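Local coordinates for nigritoxine (Vibrio nigripulchritudo, PDB 5M41), which is a bacterial toxin active against crustaceans and insects, built on a fold described as new, at residues Phe552-Lys557 and Asn577-Phe582; Gln496-Glu501 and Ala546-Asp551. One frame throughout, in Å; residues are numbered along the deposited sequence.

Interaction 1. Residues Phe552-Lys557 and Asn577-Phe582; sequences FRLQHK and NNPYSF
The Arg553 guanidinium meets the backbone carbonyl of Asn577 at its edge: NH1 donates to Asn577 O over 3.0 Å, nearly straight at 162° and almost within the guanidinium plane. The donor stands tilted from the carbonyl plane, and CB, CG and CD of the arginine all pass close to the same oxygen. NE and NH2 have their own partners, Glu549 and Tyr511, and Phe633 makes a cation-pi contact with the group, so a flat cation with several N-H donors suits this buried place.

The amide of Asn577 lies obliquely against the Phe552 ring, ND2 being 4.1 Å from CE2 with the two planes 48° apart, while His556 CB sits over one face of that ring toward its rim. The same ND2 donates to His556 O at 3.0 Å, thereby occupying a carbonyl where the chain has just left helical geometry. Asn577 CG lies beside its own backbone N (chi1 -72°), which carries the short amide in to the helix end. A weak bond from Asn578 N to Lys557 O follows.

Farther along, the compact Pro579 ring packs against the helix: its CG touches Leu554 CD2 at 3.8 Å, the two side chains crossing at about a right angle. Leu554 CD2 also approaches the edge of the Tyr580 ring, 4.4 Å from CE2. Lys557 runs beside Asn578 and on to a salt bridge with Glu696. Asn578 OD1 accepts from Tyr580 N in its carbonyl plane, on a lone pair, at 2.9 Å. This Asx turn, combined with a type I beta turn from Asn578 to Ser581, shapes the connection between antiparallel strands 571-576 and 583-589 that packs against the C-terminal end of helix 546-555.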
loop_
_atom_site.group_PDB
_atom_site.type_symbol
_atom_site.label_atom_id
_atom_site.label_comp_id
_atom_site.label_asym_id
_atom_site.label_seq_id
_atom_site.Cartn_x
_atom_site.Cartn_y
_atom_site.Cartn_z
ATOM N N PHE A 552 -5.033 -20.126 -13.122
ATOM C CA PHE A 552 -4.690 -20.853 -14.341
ATOM C C PHE A 552 -5.099 -20.072 -15.585
ATOM O O PHE A 552 -4.330 -19.962 -16.547
ATOM C CB PHE A 552 -5.322 -22.240 -14.381
ATOM C CG PHE A 552 -5.253 -22.887 -15.738
ATOM C CD1 PHE A 552 -4.096 -23.529 -16.153
ATOM C CD2 PHE A 552 -6.340 -22.848 -16.599
ATOM C CE1 PHE A 552 -4.018 -24.120 -17.403
ATOM C CE2 PHE A 552 -6.278 -23.433 -17.859
ATOM C CZ PHE A 552 -5.113 -24.075 -18.260
ATOM N N ARG A 553 -6.310 -19.530 -15.553
ATOM C CA ARG A 553 -6.852 -18.819 -16.708
ATOM C C ARG A 553 -6.067 -17.561 -17.033
ATOM O O ARG A 553 -5.957 -17.201 -18.195
ATOM C CB ARG A 553 -8.328 -18.503 -16.514
ATOM C CG ARG A 553 -9.247 -19.691 -16.768
ATOM C CD ARG A 553 -10.685 -19.263 -16.554
ATOM N NE ARG A 553 -11.664 -20.292 -16.877
ATOM C CZ ARG A 553 -12.096 -20.587 -18.104
ATOM N NH1 ARG A 553 -11.616 -19.962 -19.186
ATOM N NH2 ARG A 553 -13.014 -21.537 -18.251
ATOM N N LEU A 554 -5.536 -16.897 -16.004
ATOM C CA LEU A 554 -4.639 -15.753 -16.190
ATOM C C LEU A 554 -3.280 -16.205 -16.741
ATOM O O LEU A 554 -2.768 -15.627 -17.692
ATOM C CB LEU A 554 -4.417 -14.984 -14.872
ATOM C CG LEU A 554 -5.478 -13.993 -14.341
ATOM C CD1 LEU A 554 -4.978 -13.377 -13.035
ATOM C CD2 LEU A 554 -5.797 -12.901 -15.352
ATOM N N GLN A 555 -2.699 -17.226 -16.118
ATOM C CA GLN A 555 -1.391 -17.748 -16.524
ATOM C C GLN A 555 -1.424 -18.222 -17.984
ATOM O O GLN A 555 -0.481 -17.996 -18.730
ATOM C CB GLN A 555 -0.997 -18.894 -15.592
ATOM C CG GLN A 555 0.475 -19.283 -15.608
ATOM C CD GLN A 555 0.749 -20.459 -14.696
ATOM O OE1 GLN A 555 0.841 -21.595 -15.154
ATOM N NE2 GLN A 555 0.828 -20.201 -13.398
ATOM N N HIS A 556 -2.530 -18.831 -18.395
ATOM C CA HIS A 556 -2.715 -19.277 -19.787
ATOM C C HIS A 556 -3.764 -18.506 -20.542
ATOM O O HIS A 556 -4.522 -19.061 -21.380
ATOM C CB HIS A 556 -2.956 -20.774 -19.798
ATOM C CG HIS A 556 -1.760 -21.544 -19.333
ATOM N ND1 HIS A 556 -0.768 -21.884 -20.164
ATOM C CD2 HIS A 556 -1.367 -21.943 -18.060
ATOM C CE1 HIS A 556 0.207 -22.517 -19.462
ATOM N NE2 HIS A 556 -0.166 -22.553 -18.180
ATOM N N LYS A 557 -3.773 -17.194 -20.291
ATOM C CA LYS A 557 -4.841 -16.305 -20.800
ATOM C C LYS A 557 -4.947 -16.226 -22.317
ATOM O O LYS A 557 -6.009 -15.913 -22.829
ATOM C CB LYS A 557 -4.713 -14.887 -20.216
ATOM C CG LYS A 557 -3.403 -14.188 -20.550
ATOM C CD LYS A 557 -3.524 -12.723 -20.146
ATOM C CE LYS A 557 -2.330 -11.917 -20.617
ATOM N NZ LYS A 557 -2.538 -10.478 -20.271
ATOM N N ASN A 577 -8.915 -18.506 -22.879
ATOM C CA ASN A 577 -8.943 -18.790 -21.446
ATOM C C ASN A 577 -9.144 -17.563 -20.560
ATOM O O ASN A 577 -9.709 -17.689 -19.455
ATOM C CB ASN A 577 -7.661 -19.464 -20.991
ATOM C CG ASN A 577 -7.551 -20.896 -21.457
ATOM O OD1 ASN A 577 -8.546 -21.533 -21.800
ATOM N ND2 ASN A 577 -6.329 -21.415 -21.454
ATOM N N ASN A 578 -8.666 -16.396 -21.022
ATOM C CA ASN A 578 -8.702 -15.144 -20.213
ATOM C C ASN A 578 -9.981 -15.034 -19.394
ATOM O O ASN A 578 -11.081 -15.075 -19.963
ATOM C CB ASN A 578 -8.597 -13.913 -21.106
ATOM C CG ASN A 578 -8.249 -12.649 -20.316
ATOM O OD1 ASN A 578 -8.895 -12.313 -19.302
ATOM N ND2 ASN A 578 -7.211 -11.953 -20.766
ATOM N N PRO A 579 -9.863 -14.897 -18.060
ATOM C CA PRO A 579 -11.097 -14.946 -17.283
ATOM C C PRO A 579 -11.991 -13.708 -17.454
ATOM O O PRO A 579 -13.121 -13.728 -17.024
ATOM C CB PRO A 579 -10.601 -15.083 -15.831
ATOM C CG PRO A 579 -9.237 -14.505 -15.837
ATOM C CD PRO A 579 -8.670 -14.699 -17.211
ATOM N N TYR A 580 -11.485 -12.669 -18.107
ATOM C CA TYR A 580 -12.263 -11.456 -18.396
ATOM C C TYR A 580 -12.816 -11.436 -19.820
ATOM O O TYR A 580 -13.199 -10.381 -20.326
ATOM C CB TYR A 580 -11.380 -10.216 -18.181
ATOM C CG TYR A 580 -10.962 -10.016 -16.738
ATOM C CD1 TYR A 580 -11.767 -9.308 -15.843
ATOM C CD2 TYR A 580 -9.759 -10.523 -16.275
ATOM C CE1 TYR A 580 -11.374 -9.122 -14.515
ATOM C CE2 TYR A 580 -9.349 -10.332 -14.965
ATOM C CZ TYR A 580 -10.162 -9.650 -14.089
ATOM O OH TYR A 580 -9.722 -9.486 -12.808
ATOM N N SER A 581 -12.787 -12.581 -20.493
ATOM C CA SER A 581 -13.301 -12.684 -21.856
ATOM C C SER A 581 -14.812 -12.814 -21.883
ATOM O O SER A 581 -15.371 -13.696 -21.204
ATOM C CB SER A 581 -12.716 -13.909 -22.546
ATOM O OG SER A 581 -13.351 -14.097 -23.793
ATOM N N PHE A 582 -15.459 -11.968 -22.697
ATOM C CA PHE A 582 -16.919 -12.000 -22.907
ATOM C C PHE A 582 -17.259 -12.230 -24.372
ATOM O O PHE A 582 -18.391 -11.943 -24.829
ATOM C CB PHE A 582 -17.587 -10.722 -22.374
ATOM C CG PHE A 582 -17.458 -10.571 -20.885
ATOM C CD1 PHE A 582 -18.365 -11.197 -20.030
ATOM C CD2 PHE A 582 -16.395 -9.857 -20.335
ATOM C CE1 PHE A 582 -18.216 -11.105 -18.649
ATOM C CE2 PHE A 582 -16.234 -9.762 -18.951
ATOM C CZ PHE A 582 -17.149 -10.386 -18.112
#

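Interaction 2. Residues Gln496-Glu501 and Ala546-Asp551; sequences QVYINE and AGEEFD
A polar, buried contact joins strand 496-500, an outermost strand of an antiparallel sheet, to the first turns of helix 546-555, and Tyr498 reaches across to it. The segment axes pass 10.0 Å apart at 119°, a separation bridged from the strand chiefly by the long Tyr498 side chain. Tyr498 CB points toward the helix, and with CG anti to the backbone N (chi1 171°) the ring extends to bring OH within 2.5 Å of Asp551 OD2. The phenol donates this short bond to the anti lone pair of the carboxylate oxygen, and the ring and carboxylate planes stand 69° apart.

Glu548, one helical turn before Asp551, comes to the other side edge of the same ring. Its OE2 lies near the ring plane, 3.3 Å from Tyr498 CE2, so the positively polarised aromatic C-H edge faces the acid; Glu548 CG packs close by. A tyrosine suits the site by combining a reaching hydroxyl, from which Asp551 accepts, with a C-H edge that Glu548 can approach.

The sheet is a four-stranded antiparallel meander, 496-500, 505-515, 523-532 and 538-542 in order, and the helix follows its last strand and returns across to the first. Over the centre of the Tyr498 ring lies the backbone N of Asn500.

Asn500 ND2 makes a weak, bent bond to Glu548 OE2 at 3.2 Å; the main partner of this oxygen is Lys507 of the neighbouring strand, whose charge probably favours the ionised acid. Glu501 OE1 and Asp551 OD1 bring like charges to 4.2 Å, a proximity probably eased by Arg454, which forms a salt bridge with Glu501 and a long, weak ion pair with Asp551.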
loop_
_atom_site.group_PDB
_atom_site.type_symbol
_atom_site.label_atom_id
_atom_site.label_comp_id
_atom_site.label_asym_id
_atom_site.label_seq_id
_atom_site.Cartn_x
_atom_site.Cartn_y
_atom_site.Cartn_z
ATOM N N GLN A 496 -2.233 -28.270 -20.996
ATOM C CA GLN A 496 -1.428 -27.151 -20.583
ATOM C C GLN A 496 -0.798 -27.337 -19.209
ATOM O O GLN A 496 -1.447 -27.803 -18.262
ATOM C CB GLN A 496 -2.306 -25.900 -20.623
ATOM C CG GLN A 496 -1.571 -24.663 -21.055
ATOM C CD GLN A 496 -1.143 -24.683 -22.501
ATOM O OE1 GLN A 496 -1.893 -25.082 -23.378
ATOM N NE2 GLN A 496 0.052 -24.200 -22.756
ATOM N N VAL A 497 0.473 -26.960 -19.087
ATOM C CA VAL A 497 1.160 -27.119 -17.811
ATOM C C VAL A 497 0.882 -25.910 -16.915
ATOM O O VAL A 497 1.393 -24.814 -17.142
ATOM C CB VAL A 497 2.688 -27.352 -17.952
ATOM C CG1 VAL A 497 3.333 -27.404 -16.577
ATOM C CG2 VAL A 497 2.983 -28.646 -18.704
ATOM N N TYR A 498 0.057 -26.127 -15.903
ATOM C CA TYR A 498 -0.235 -25.110 -14.929
ATOM C C TYR A 498 0.810 -25.157 -13.817
ATOM O O TYR A 498 0.993 -26.192 -13.161
ATOM C CB TYR A 498 -1.656 -25.280 -14.374
ATOM C CG TYR A 498 -1.945 -24.379 -13.202
ATOM C CD1 TYR A 498 -1.714 -23.004 -13.278
ATOM C CD2 TYR A 498 -2.433 -24.899 -12.015
ATOM C CE1 TYR A 498 -1.968 -22.177 -12.198
ATOM C CE2 TYR A 498 -2.682 -24.084 -10.926
ATOM C CZ TYR A 498 -2.454 -22.725 -11.024
ATOM O OH TYR A 498 -2.705 -21.930 -9.935
ATOM N N ILE A 499 1.501 -24.037 -13.623
ATOM C CA ILE A 499 2.460 -23.910 -12.526
ATOM C C ILE A 499 1.813 -23.209 -11.343
ATOM O O ILE A 499 1.573 -21.998 -11.368
ATOM C CB ILE A 499 3.755 -23.182 -12.944
ATOM C CG1 ILE A 499 4.378 -23.876 -14.160
ATOM C CG2 ILE A 499 4.740 -23.153 -11.774
ATOM C CD1 ILE A 499 5.292 -22.990 -14.981
ATOM N N ASN A 500 1.506 -23.999 -10.322
ATOM C CA ASN A 500 0.876 -23.509 -9.109
ATOM C C ASN A 500 1.968 -22.925 -8.247
ATOM O O ASN A 500 2.760 -23.663 -7.650
ATOM C CB ASN A 500 0.174 -24.669 -8.397
ATOM C CG ASN A 500 -0.738 -24.211 -7.280
ATOM O OD1 ASN A 500 -0.383 -23.336 -6.482
ATOM N ND2 ASN A 500 -1.924 -24.822 -7.204
ATOM N N GLU A 501 2.031 -21.599 -8.204
ATOM C CA GLU A 501 3.114 -20.912 -7.516
ATOM C C GLU A 501 3.096 -21.143 -5.999
ATOM O O GLU A 501 4.148 -21.093 -5.350
ATOM C CB GLU A 501 3.097 -19.415 -7.841
ATOM C CG GLU A 501 3.598 -19.051 -9.234
ATOM C CD GLU A 501 3.067 -17.696 -9.700
ATOM O OE1 GLU A 501 1.831 -17.558 -9.817
ATOM O OE2 GLU A 501 3.865 -16.765 -9.952
ATOM N N ALA A 546 -12.371 -22.084 -7.165
ATOM C CA ALA A 546 -12.392 -21.075 -8.234
ATOM C C ALA A 546 -11.070 -20.303 -8.362
ATOM O O ALA A 546 -10.591 -20.061 -9.474
ATOM C CB ALA A 546 -13.572 -20.114 -8.040
ATOM N N GLY A 547 -10.479 -19.953 -7.222
ATOM C CA GLY A 547 -9.236 -19.212 -7.195
ATOM C C GLY A 547 -8.157 -19.825 -8.054
ATOM O O GLY A 547 -7.461 -19.124 -8.785
ATOM N N GLU A 548 -8.008 -21.147 -7.978
ATOM C CA GLU A 548 -6.981 -21.815 -8.763
ATOM C C GLU A 548 -7.282 -21.789 -10.276
ATOM O O GLU A 548 -6.366 -21.566 -11.077
ATOM C CB GLU A 548 -6.765 -23.247 -8.255
ATOM C CG GLU A 548 -5.393 -23.805 -8.582
ATOM C CD GLU A 548 -5.239 -25.278 -8.199
ATOM O OE1 GLU A 548 -5.947 -25.761 -7.290
ATOM O OE2 GLU A 548 -4.399 -25.956 -8.817
ATOM N N GLU A 549 -8.543 -22.037 -10.666
ATOM C CA GLU A 549 -8.944 -21.907 -12.097
ATOM C C GLU A 549 -8.699 -20.479 -12.596
ATOM O O GLU A 549 -8.246 -20.268 -13.731
ATOM C CB GLU A 549 -10.420 -22.260 -12.345
ATOM C CG GLU A 549 -10.752 -22.285 -13.839
ATOM C CD GLU A 549 -12.135 -22.837 -14.167
ATOM O OE1 GLU A 549 -12.529 -23.861 -13.565
ATOM O OE2 GLU A 549 -12.835 -22.239 -15.032
ATOM N N PHE A 550 -9.010 -19.508 -11.743
ATOM C CA PHE A 550 -8.815 -18.093 -12.099
ATOM C C PHE A 550 -7.332 -17.834 -12.380
ATOM O O PHE A 550 -6.984 -17.242 -13.391
ATOM C CB PHE A 550 -9.352 -17.164 -10.990
ATOM C CG PHE A 550 -9.176 -15.688 -11.280
ATOM C CD1 PHE A 550 -10.073 -15.012 -12.094
ATOM C CD2 PHE A 550 -8.113 -14.979 -10.719
ATOM C CE1 PHE A 550 -9.928 -13.651 -12.338
ATOM C CE2 PHE A 550 -7.962 -13.620 -10.962
ATOM C CZ PHE A 550 -8.872 -12.958 -11.779
ATOM N N ASP A 551 -6.462 -18.307 -11.490
ATOM C CA ASP A 551 -5.027 -18.135 -11.670
ATOM C C ASP A 551 -4.548 -18.897 -12.932
ATOM O O ASP A 551 -3.771 -18.369 -13.742
ATOM C CB ASP A 551 -4.298 -18.587 -10.398
ATOM C CG ASP A 551 -2.791 -18.493 -10.512
ATOM O OD1 ASP A 551 -2.251 -17.388 -10.712
ATOM O OD2 ASP A 551 -2.125 -19.534 -10.386
#

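How the interactions relate
From the N terminus, strand 496-500 comes first, and strands 505-515, 523-532 and 538-542 occupy much of the 44 residues before helix 546-555 begins and interaction 2 closes its loop. Interaction 1 follows in series, its shorter loop running from the end of that helix through strands 560-562 and 571-576 to the turn at 577-582. The two loops therefore neither nest nor cross, but share the helix, which links the four-stranded sheet to the six-stranded one. Their centres are about 10 Å apart, and probable hydrogen bonds from Gln555 NE2 to Ile499 O and from His556 NE2 to Val497 O connect them directly.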